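Local coordinates for protein 1-Cys peroxiredoxin (Vibrio vulnificus MO6-24/O, PDB 5K2I) that probably reduces hydrogen peroxide and other peroxides as a 1-Cys peroxiredoxin with a thioredoxin-like fold, with a proposed part in nitric oxide scavenging, at residues K83-A88 with I94-D99. Sequence-based numbering, arbitrary orientation.
Sequences KAWGEA and ILMLAD
Met96 reaches from strand 95-98 to helix 79-88 and ends against Trp85 and the backbone of Gly86. Its methyl carbon makes the closest approach: Met96 CE lies 3.5 Å from Trp85 CE3, on the benzene half of the indole, and comes in obliquely. The two side chains cross at about a right angle. The next ring atom along, Trp85 CZ3, is 4.1 Å from Met96 CE.

The thioether does not run straight. With CG set anti to the carbonyl carbon (chi1 -46°) and further bends at chi2 and chi3, both near -62°, the chain curls so that CG and SD lie by Gly86 CA, and CE reaches both Gly86 N and the indole. Met96 SD lies 4.0 Å from Gly86 CA and Met96 CG 4.1 Å from the same atom, while the methyl, Met96 CE, sits 3.9 Å from Gly86 N. Gly86 thus presents bare backbone to the methionine. Trp85 leaves the helix with CG anti to its own nitrogen (chi1 -171°), which helps set the ring where CE3 meets the methyl; the ring also meets Phe44 and touches Ser73 and Leu53.

Lys83 and Glu87 both leave the helix pointing away from the strand, and their ends pair one turn apart in a salt bridge between Lys83 NZ and Glu87 OE2. Strand 95-98 pairs in parallel with strand 70-75, making this the helix-to-second-strand packing of a beta-alpha-beta unit in the thioredoxin-like fold. Across the interface the closest approaches are made by the carbons and sulfur of Met96, a bent thioether resting against both an indole and a glycine backbone, so the contact is van der Waals in character and its strength should depend on close shape matching rather than on polar direction.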
ATOM      1  N   LYS A  83      11.607   3.620  20.320  1.00  8.79           N
ATOM      2  CA  LYS A  83      11.996   4.887  20.913  1.00 10.48           C
ATOM      3  C   LYS A  83      12.635   5.803  19.870  1.00  9.10           C
ATOM      4  O   LYS A  83      12.298   6.981  19.790  1.00 10.94           O
ATOM      5  CB  LYS A  83      12.951   4.652  22.082  1.00 11.70           C
ATOM      6  CG  LYS A  83      13.417   5.930  22.764  1.00 14.78           C
ATOM      7  CD  LYS A  83      14.175   5.599  24.043  1.00 19.07           C
ATOM      8  CE  LYS A  83      14.582   6.861  24.782  1.00 25.41           C
ATOM      9  NZ  LYS A  83      15.548   7.639  23.965  1.00 36.10           N
ATOM     10  N   ALA A  84      13.520   5.246  19.049  1.00  7.88           N
ATOM     11  CA  ALA A  84      14.197   6.032  18.022  1.00 10.16           C
ATOM     12  C   ALA A  84      13.194   6.573  17.012  1.00 10.58           C
ATOM     13  O   ALA A  84      13.305   7.706  16.550  1.00 13.07           O
ATOM     14  CB  ALA A  84      15.248   5.202  17.332  1.00 11.38           C
ATOM     15  N   TRP A  85      12.193   5.768  16.682  1.00  8.81           N
ATOM     16  CA  TRP A  85      11.209   6.170  15.686  1.00  9.62           C
ATOM     17  C   TRP A  85      10.332   7.305  16.204  1.00 10.43           C
ATOM     18  O   TRP A  85      10.061   8.278  15.486  1.00 11.14           O
ATOM     19  CB  TRP A  85      10.349   4.972  15.292  1.00  9.10           C
ATOM     20  CG  TRP A  85       9.432   5.214  14.124  1.00 10.72           C
ATOM     21  CD1 TRP A  85       9.701   5.936  12.986  1.00 10.71           C
ATOM     22  CD2 TRP A  85       8.098   4.723  13.980  1.00  9.41           C
ATOM     23  NE1 TRP A  85       8.612   5.913  12.149  1.00 10.73           N
ATOM     24  CE2 TRP A  85       7.609   5.181  12.736  1.00 10.34           C
ATOM     25  CE3 TRP A  85       7.266   3.941  14.790  1.00  9.10           C
ATOM     26  CZ2 TRP A  85       6.319   4.883  12.274  1.00  9.99           C
ATOM     27  CZ3 TRP A  85       5.983   3.638  14.330  1.00  9.71           C
ATOM     28  CH2 TRP A  85       5.520   4.121  13.089  1.00 11.68           C
ATOM     29  N   GLY A  86       9.893   7.193  17.455  1.00 10.29           N
ATOM     30  CA  GLY A  86       9.144   8.279  18.070  1.00 10.81           C
ATOM     31  C   GLY A  86       9.935   9.584  18.102  1.00 11.93           C
ATOM     32  O   GLY A  86       9.392  10.654  17.830  1.00 13.88           O
ATOM     33  N   GLU A  87      11.221   9.493  18.425  1.00 10.61           N
ATOM     34  CA  GLU A  87      12.081  10.682  18.446  1.00 11.70           C
ATOM     35  C   GLU A  87      12.224  11.294  17.047  1.00 12.00           C
ATOM     36  O   GLU A  87      12.124  12.514  16.891  1.00 15.67           O
ATOM     37  CB  GLU A  87      13.452  10.336  19.041  1.00 13.58           C
ATOM     38  CG  GLU A  87      13.396  10.132  20.547  1.00 17.60           C
ATOM     39  CD  GLU A  87      14.613   9.426  21.112  1.00 24.91           C
ATOM     40  OE1 GLU A  87      15.500   9.032  20.326  1.00 28.59           O
ATOM     41  OE2 GLU A  87      14.672   9.264  22.350  1.00 30.07           O
ATOM     42  N   ALA A  88      12.425  10.452  16.032  1.00 12.09           N
ATOM     43  CA  ALA A  88      12.568  10.931  14.656  1.00 14.14           C
ATOM     44  C   ALA A  88      11.313  11.636  14.149  1.00 15.87           C
ATOM     45  O   ALA A  88      11.395  12.540  13.311  1.00 18.69           O
ATOM     46  CB  ALA A  88      12.921   9.773  13.736  1.00 14.22           C
ATOM     47  N   ILE A  94       2.471  10.639  21.814  1.00 15.09           N
ATOM     48  CA  ILE A  94       2.135   9.257  21.482  1.00 12.88           C
ATOM     49  C   ILE A  94       3.066   8.253  22.158  1.00 13.99           C
ATOM     50  O   ILE A  94       4.288   8.378  22.128  1.00 14.36           O
ATOM     51  CB  ILE A  94       2.144   9.059  19.957  1.00 14.06           C
ATOM     52  CG1 ILE A  94       1.036   9.925  19.333  1.00 19.32           C
ATOM     53  CG2 ILE A  94       1.950   7.583  19.587  1.00 11.81           C
ATOM     54  CD1 ILE A  94       1.087  10.024  17.853  1.00 26.36           C
ATOM     55  N   LEU A  95       2.462   7.258  22.797  1.00  9.99           N
ATOM     56  CA  LEU A  95       3.209   6.261  23.539  1.00  9.99           C
ATOM     57  C   LEU A  95       3.714   5.193  22.580  1.00  9.66           C
ATOM     58  O   LEU A  95       2.919   4.541  21.906  1.00 11.52           O
ATOM     59  CB  LEU A  95       2.327   5.645  24.626  1.00 10.80           C
ATOM     60  CG  LEU A  95       2.975   4.555  25.472  1.00 14.22           C
ATOM     61  CD1 LEU A  95       4.227   5.064  26.175  1.00 15.80           C
ATOM     62  CD2 LEU A  95       1.953   4.035  26.472  1.00 17.11           C
ATOM     63  N   MET A  96       5.027   5.026  22.507  1.00  9.97           N
ATOM     64  CA  MET A  96       5.618   4.039  21.612  1.00  8.49           C
ATOM     65  C   MET A  96       5.787   2.682  22.304  1.00 10.20           C
ATOM     66  O   MET A  96       6.500   2.572  23.315  1.00 12.61           O
ATOM     67  CB  MET A  96       6.970   4.545  21.088  1.00 11.00           C
ATOM     68  CG  MET A  96       6.944   6.000  20.616  1.00 13.25           C
ATOM     69  SD  MET A  96       5.817   6.296  19.214  1.00 14.03           S
ATOM     70  CE  MET A  96       6.597   5.233  18.018  1.00 12.64           C
ATOM     71  N   LEU A  97       5.125   1.655  21.769  1.00  8.07           N
ATOM     72  CA  LEU A  97       5.114   0.325  22.382  1.00  7.83           C
ATOM     73  C   LEU A  97       5.654  -0.739  21.447  1.00  8.00           C
ATOM     74  O   LEU A  97       5.337  -0.764  20.251  1.00  9.32           O
ATOM     75  CB  LEU A  97       3.692  -0.057  22.815  1.00  7.60           C
ATOM     76  CG  LEU A  97       3.036   0.846  23.866  1.00  8.06           C
ATOM     77  CD1 LEU A  97       1.556   0.476  24.100  1.00 10.10           C
ATOM     78  CD2 LEU A  97       3.810   0.797  25.162  1.00 11.94           C
ATOM     79  N   ALA A  98       6.465  -1.624  22.008  1.00  6.99           N
ATOM     80  CA  ALA A  98       7.166  -2.645  21.245  1.00  7.62           C
ATOM     81  C   ALA A  98       6.614  -4.047  21.478  1.00  8.88           C
ATOM     82  O   ALA A  98       6.426  -4.478  22.629  1.00 10.43           O
ATOM     83  CB  ALA A  98       8.655  -2.619  21.595  1.00  9.79           C
ATOM     84  N   ASP A  99       6.353  -4.749  20.380  1.00  7.53           N
ATOM     85  CA  ASP A  99       5.982  -6.162  20.421  1.00  8.55           C
ATOM     86  C   ASP A  99       7.086  -6.986  19.757  1.00  8.31           C
ATOM     87  O   ASP A  99       6.898  -7.533  18.681  1.00  8.90           O
ATOM     88  CB  ASP A  99       4.634  -6.345  19.713  1.00  9.89           C
ATOM     89  CG  ASP A  99       4.108  -7.762  19.786  1.00  8.79           C
ATOM     90  OD1 ASP A  99       4.397  -8.460  20.785  1.00 11.28           O
ATOM     91  OD2 ASP A  99       3.391  -8.167  18.839  1.00  9.67           O
TER